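Local atomic coordinates of Alr4995 protein (Nostoc sp., PDB entry 6LRF), a protein that acts as a bifunctional arginine dihydrolase and ornithine cyclodeaminase, probably taking arginine through ornithine to proline. Residues 525-537 against 570-584. Residues are numbered along the deposited sequence; the frame is centred on the assembly and turned at random.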
loop_
_atom_site.group_PDB
_atom_site.type_symbol
_atom_site.label_atom_id
_atom_site.label_comp_id
_atom_site.label_asym_id
_atom_site.label_seq_id
_atom_site.Cartn_x
_atom_site.Cartn_y
_atom_site.Cartn_z
ATOM N N ALA B 525 -20.975 7.617 -12.273
ATOM C CA ALA B 525 -19.659 8.165 -12.549
ATOM C C ALA B 525 -18.981 7.549 -13.782
ATOM O O ALA B 525 -18.398 8.283 -14.583
ATOM C CB ALA B 525 -18.766 8.012 -11.305
ATOM N N ILE B 526 -19.059 6.232 -13.962
ATOM C CA ILE B 526 -18.400 5.633 -15.122
ATOM C C ILE B 526 -19.020 6.134 -16.435
ATOM O O ILE B 526 -18.319 6.371 -17.403
ATOM C CB ILE B 526 -18.434 4.093 -15.108
ATOM C CG1 ILE B 526 -17.829 3.571 -16.419
ATOM C CG2 ILE B 526 -19.860 3.565 -14.969
ATOM C CD1 ILE B 526 -16.829 2.499 -16.228
ATOM N N ALA B 527 -20.331 6.323 -16.447
ATOM C CA ALA B 527 -21.004 6.847 -17.623
ATOM C C ALA B 527 -20.600 8.291 -17.894
ATOM O O ALA B 527 -20.330 8.643 -19.036
ATOM C CB ALA B 527 -22.517 6.746 -17.469
ATOM N N VAL B 528 -20.555 9.136 -16.863
ATOM C CA VAL B 528 -20.163 10.522 -17.117
ATOM C C VAL B 528 -18.706 10.608 -17.596
ATOM O O VAL B 528 -18.410 11.345 -18.525
ATOM C CB VAL B 528 -20.324 11.439 -15.884
ATOM C CG1 VAL B 528 -19.888 12.862 -16.232
ATOM C CG2 VAL B 528 -21.774 11.455 -15.395
ATOM N N HIS B 529 -17.801 9.865 -16.963
ATOM C CA HIS B 529 -16.391 9.904 -17.344
ATOM C C HIS B 529 -16.162 9.360 -18.748
ATOM O O HIS B 529 -15.347 9.893 -19.494
ATOM C CB HIS B 529 -15.539 9.117 -16.339
ATOM C CG HIS B 529 -15.316 9.842 -15.055
ATOM N ND1 HIS B 529 -14.197 10.613 -14.825
ATOM C CD2 HIS B 529 -16.084 9.951 -13.946
ATOM C CE1 HIS B 529 -14.274 11.143 -13.617
ATOM N NE2 HIS B 529 -15.414 10.762 -13.065
ATOM N N ASP B 530 -16.863 8.285 -19.096
ATOM C CA ASP B 530 -16.742 7.704 -20.427
ATOM C C ASP B 530 -17.216 8.707 -21.473
ATOM O O ASP B 530 -16.561 8.920 -22.498
ATOM C CB ASP B 530 -17.553 6.419 -20.534
ATOM C CG ASP B 530 -17.648 5.900 -21.971
ATOM O OD1 ASP B 530 -16.611 5.448 -22.526
ATOM O OD2 ASP B 530 -18.768 5.908 -22.526
ATOM N N ILE B 531 -18.355 9.335 -21.203
ATOM C CA ILE B 531 -18.893 10.286 -22.154
ATOM C C ILE B 531 -17.975 11.511 -22.218
ATOM O O ILE B 531 -17.659 11.972 -23.298
ATOM C CB ILE B 531 -20.324 10.658 -21.801
ATOM C CG1 ILE B 531 -21.205 9.414 -21.965
ATOM C CG2 ILE B 531 -20.816 11.786 -22.697
ATOM C CD1 ILE B 531 -22.652 9.576 -21.527
ATOM N N GLU B 532 -17.488 11.991 -21.074
ATOM C CA GLU B 532 -16.568 13.131 -21.076
ATOM C C GLU B 532 -15.299 12.849 -21.886
ATOM O O GLU B 532 -14.867 13.684 -22.681
ATOM C CB GLU B 532 -16.181 13.528 -19.652
ATOM C CG GLU B 532 -15.459 14.868 -19.577
ATOM C CD GLU B 532 -14.753 15.097 -18.245
ATOM O OE1 GLU B 532 -15.028 14.377 -17.256
ATOM O OE2 GLU B 532 -13.892 15.994 -18.199
ATOM N N GLN B 533 -14.702 11.682 -21.677
ATOM C CA GLN B 533 -13.462 11.338 -22.364
ATOM C C GLN B 533 -13.675 11.304 -23.867
ATOM O O GLN B 533 -12.794 11.688 -24.635
ATOM C CB GLN B 533 -12.919 9.994 -21.879
ATOM C CG GLN B 533 -12.031 9.253 -22.910
ATOM C CD GLN B 533 -11.686 7.808 -22.495
ATOM O OE1 GLN B 533 -10.809 7.595 -21.663
ATOM N NE2 GLN B 533 -12.372 6.818 -23.081
ATOM N N ASN B 534 -14.855 10.863 -24.284
ATOM C CA ASN B 534 -15.118 10.682 -25.702
ATOM C C ASN B 534 -15.607 11.953 -26.390
ATOM O O ASN B 534 -15.332 12.159 -27.561
ATOM C CB ASN B 534 -16.117 9.537 -25.903
ATOM C CG ASN B 534 -15.448 8.178 -25.806
ATOM O OD1 ASN B 534 -14.909 7.683 -26.791
ATOM N ND2 ASN B 534 -15.435 7.594 -24.608
HETATM N N MSE B 535 -16.318 12.803 -25.661
HETATM C CA MSE B 535 -16.790 14.065 -26.212
HETATM C C MSE B 535 -15.722 15.151 -26.148
HETATM O O MSE B 535 -15.565 15.923 -27.090
HETATM C CB MSE B 535 -18.024 14.564 -25.468
HETATM C CG MSE B 535 -19.328 13.855 -25.770
HETATM SE SE MSE B 535 -20.773 14.725 -24.761
HETATM C CE MSE B 535 -20.627 16.496 -25.562
HETATM N N MSE B 536 -15.005 15.216 -25.028
HETATM C CA MSE B 536 -14.121 16.340 -24.745
HETATM C C MSE B 536 -12.644 15.968 -24.714
HETATM O O MSE B 536 -11.805 16.855 -24.624
HETATM C CB MSE B 536 -14.456 16.990 -23.392
HETATM C CG MSE B 536 -15.923 17.103 -23.021
HETATM SE SE MSE B 536 -16.740 18.585 -23.956
HETATM C CE MSE B 536 -15.791 20.055 -23.150
ATOM N N GLY B 537 -12.323 14.677 -24.747
ATOM C CA GLY B 537 -10.940 14.242 -24.570
ATOM C C GLY B 537 -10.382 14.459 -23.165
ATOM O O GLY B 537 -9.165 14.514 -22.969
ATOM N N ILE B 570 -28.890 9.088 -22.319
ATOM C CA ILE B 570 -27.701 8.719 -23.063
ATOM C C ILE B 570 -28.058 8.282 -24.492
ATOM O O ILE B 570 -27.364 8.640 -25.439
ATOM C CB ILE B 570 -26.930 7.590 -22.349
ATOM C CG1 ILE B 570 -26.352 8.107 -21.027
ATOM C CG2 ILE B 570 -25.808 7.053 -23.230
ATOM C CD1 ILE B 570 -25.774 6.997 -20.145
ATOM N N ALA B 571 -29.145 7.527 -24.642
ATOM C CA ALA B 571 -29.512 6.987 -25.951
ATOM C C ALA B 571 -29.843 8.098 -26.951
ATOM O O ALA B 571 -29.480 8.010 -28.127
ATOM C CB ALA B 571 -30.676 6.036 -25.824
ATOM N N LYS B 572 -30.525 9.139 -26.480
ATOM C CA LYS B 572 -30.845 10.284 -27.325
ATOM C C LYS B 572 -29.592 11.102 -27.634
ATOM O O LYS B 572 -29.484 11.705 -28.701
ATOM C CB LYS B 572 -31.927 11.143 -26.667
ATOM C CG LYS B 572 -33.290 10.449 -26.708
ATOM C CD LYS B 572 -34.443 11.330 -26.269
ATOM C CE LYS B 572 -35.768 10.575 -26.417
ATOM N NZ LYS B 572 -36.909 11.270 -25.742
ATOM N N GLY B 573 -28.633 11.096 -26.715
ATOM C CA GLY B 573 -27.340 11.718 -26.959
ATOM C C GLY B 573 -26.578 11.029 -28.081
ATOM O O GLY B 573 -25.870 11.667 -28.848
ATOM N N VAL B 574 -26.722 9.711 -28.181
ATOM C CA VAL B 574 -26.122 8.965 -29.285
ATOM C C VAL B 574 -26.889 9.218 -30.590
ATOM O O VAL B 574 -26.295 9.528 -31.614
ATOM C CB VAL B 574 -26.078 7.453 -28.976
ATOM C CG1 VAL B 574 -25.651 6.650 -30.213
ATOM C CG2 VAL B 574 -25.133 7.193 -27.807
ATOM N N GLU B 575 -28.211 9.111 -30.530
ATOM C CA GLU B 575 -29.055 9.355 -31.689
ATOM C C GLU B 575 -28.838 10.744 -32.291
ATOM O O GLU B 575 -28.727 10.892 -33.503
ATOM C CB GLU B 575 -30.525 9.181 -31.322
ATOM C CG GLU B 575 -30.913 7.752 -31.009
ATOM C CD GLU B 575 -32.383 7.607 -30.655
ATOM O OE1 GLU B 575 -32.831 8.227 -29.659
ATOM O OE2 GLU B 575 -33.097 6.876 -31.378
ATOM N N SER B 576 -28.769 11.763 -31.448
ATOM C CA SER B 576 -28.525 13.109 -31.939
ATOM C C SER B 576 -27.099 13.301 -32.475
ATOM O O SER B 576 -26.750 14.382 -32.926
ATOM C CB SER B 576 -28.781 14.124 -30.831
ATOM O OG SER B 576 -27.667 14.154 -29.955
ATOM N N GLY B 577 -26.266 12.267 -32.396
ATOM C CA GLY B 577 -24.893 12.359 -32.861
ATOM C C GLY B 577 -23.907 13.146 -32.007
ATOM O O GLY B 577 -22.804 13.430 -32.467
ATOM N N ILE B 578 -24.263 13.513 -30.776
ATOM C CA ILE B 578 -23.303 14.255 -29.946
ATOM C C ILE B 578 -22.363 13.288 -29.199
ATOM O O ILE B 578 -21.218 13.628 -28.910
ATOM C CB ILE B 578 -23.991 15.202 -28.928
ATOM C CG1 ILE B 578 -24.580 14.412 -27.765
ATOM C CG2 ILE B 578 -25.058 16.072 -29.607
ATOM C CD1 ILE B 578 -25.274 15.265 -26.768
ATOM N N ILE B 579 -22.849 12.087 -28.896
ATOM C CA ILE B 579 -21.989 11.008 -28.424
ATOM C C ILE B 579 -21.692 10.064 -29.589
ATOM O O ILE B 579 -22.617 9.468 -30.145
ATOM C CB ILE B 579 -22.640 10.196 -27.291
ATOM C CG1 ILE B 579 -22.983 11.085 -26.090
ATOM C CG2 ILE B 579 -21.723 9.041 -26.893
ATOM C CD1 ILE B 579 -23.791 10.338 -25.039
ATOM N N ARG B 580 -20.417 9.910 -29.941
ATOM C CA ARG B 580 -20.050 9.176 -31.152
ATOM C C ARG B 580 -19.125 7.990 -30.905
ATOM O O ARG B 580 -18.846 7.217 -31.811
ATOM C CB ARG B 580 -19.390 10.126 -32.155
ATOM C CG ARG B 580 -20.346 11.153 -32.708
ATOM C CD ARG B 580 -19.705 12.005 -33.781
ATOM N NE ARG B 580 -20.701 12.886 -34.378
ATOM C CZ ARG B 580 -21.488 12.539 -35.391
ATOM N NH1 ARG B 580 -21.385 11.331 -35.932
ATOM N NH2 ARG B 580 -22.375 13.403 -35.872
ATOM N N SER B 581 -18.644 7.845 -29.679
ATOM C CA SER B 581 -17.751 6.742 -29.373
ATOM C C SER B 581 -17.721 6.461 -27.879
ATOM O O SER B 581 -18.147 7.304 -27.077
ATOM C CB SER B 581 -16.339 7.050 -29.872
ATOM O OG SER B 581 -15.867 8.260 -29.306
ATOM N N GLY B 582 -17.225 5.277 -27.512
ATOM C CA GLY B 582 -16.957 4.971 -26.121
ATOM C C GLY B 582 -17.838 3.869 -25.581
ATOM O O GLY B 582 -18.650 3.287 -26.315
ATOM N N VAL B 583 -17.687 3.585 -24.291
ATOM C CA VAL B 583 -18.407 2.478 -23.670
ATOM C C VAL B 583 -19.920 2.630 -23.805
ATOM O O VAL B 583 -20.586 1.746 -24.338
ATOM C CB VAL B 583 -18.029 2.331 -22.172
ATOM C CG1 VAL B 583 -18.859 1.237 -21.507
ATOM C CG2 VAL B 583 -16.542 2.035 -22.049
HETATM N N MSE B 584 -20.464 3.753 -23.343
HETATM C CA MSE B 584 -21.914 3.929 -23.342
HETATM C C MSE B 584 -22.435 3.941 -24.791
HETATM O O MSE B 584 -23.496 3.395 -25.088
HETATM C CB MSE B 584 -22.305 5.212 -22.584
HETATM C CG MSE B 584 -21.696 5.319 -21.170
HETATM SE SE MSE B 584 -22.032 3.698 -20.101
HETATM C CE MSE B 584 -23.969 3.877 -20.147
HETATM O O HOH W 1 -19.826 6.609 -24.933
#
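I531 lays its outer carbons across I579 and I570, crossing each at a slant, with its CD1 3.8 Å from CD1 of I579. In the Rossmann-fold region, helix 524-536, which follows directly on strand 519-523 of the parallel sheet, is thereby joined to helix 570-575, through I570, and to the segment after it, through I579. CG1 of I531 stands anti to the carbonyl carbon (chi1 -66°) and the chain runs on extended, so that CD1 also reaches CG1 of I570. A527 extends this apolar side, its CB 4.1 Å from CG of M584, and L596 of strand 594-597 touches both A527 and I570.

The polar side illustrates how a carboxylate from one helix can receive the start of another. D530 OD1 takes the backbone N-H of V583 at 2.8 Å, on its syn side but tilted out of the carboxylate plane. From above that plane, M584 N donates to D530 OD2 at 2.9 Å along a nearly straight 174° bond. Both donors belong to the first turn of helix 583-589, whose N-terminal end would probably favour the negative charge. A water further ties OD2 to the carbonyl of S581. With an alanine at D530 the carboxylate is gone, and the N-H groups of V583 and M584 would probably be left without acceptors on this helix, the water losing its link to it.

G582, the N-cap residue, fits where a CB would clash with D530 OD1 and N534 ND2. The amide of N534 works in two directions: ND2 turns back to the carbonyl O of D530, and OD1 accepts the hydroxyl OG of S581 at 2.8 Å.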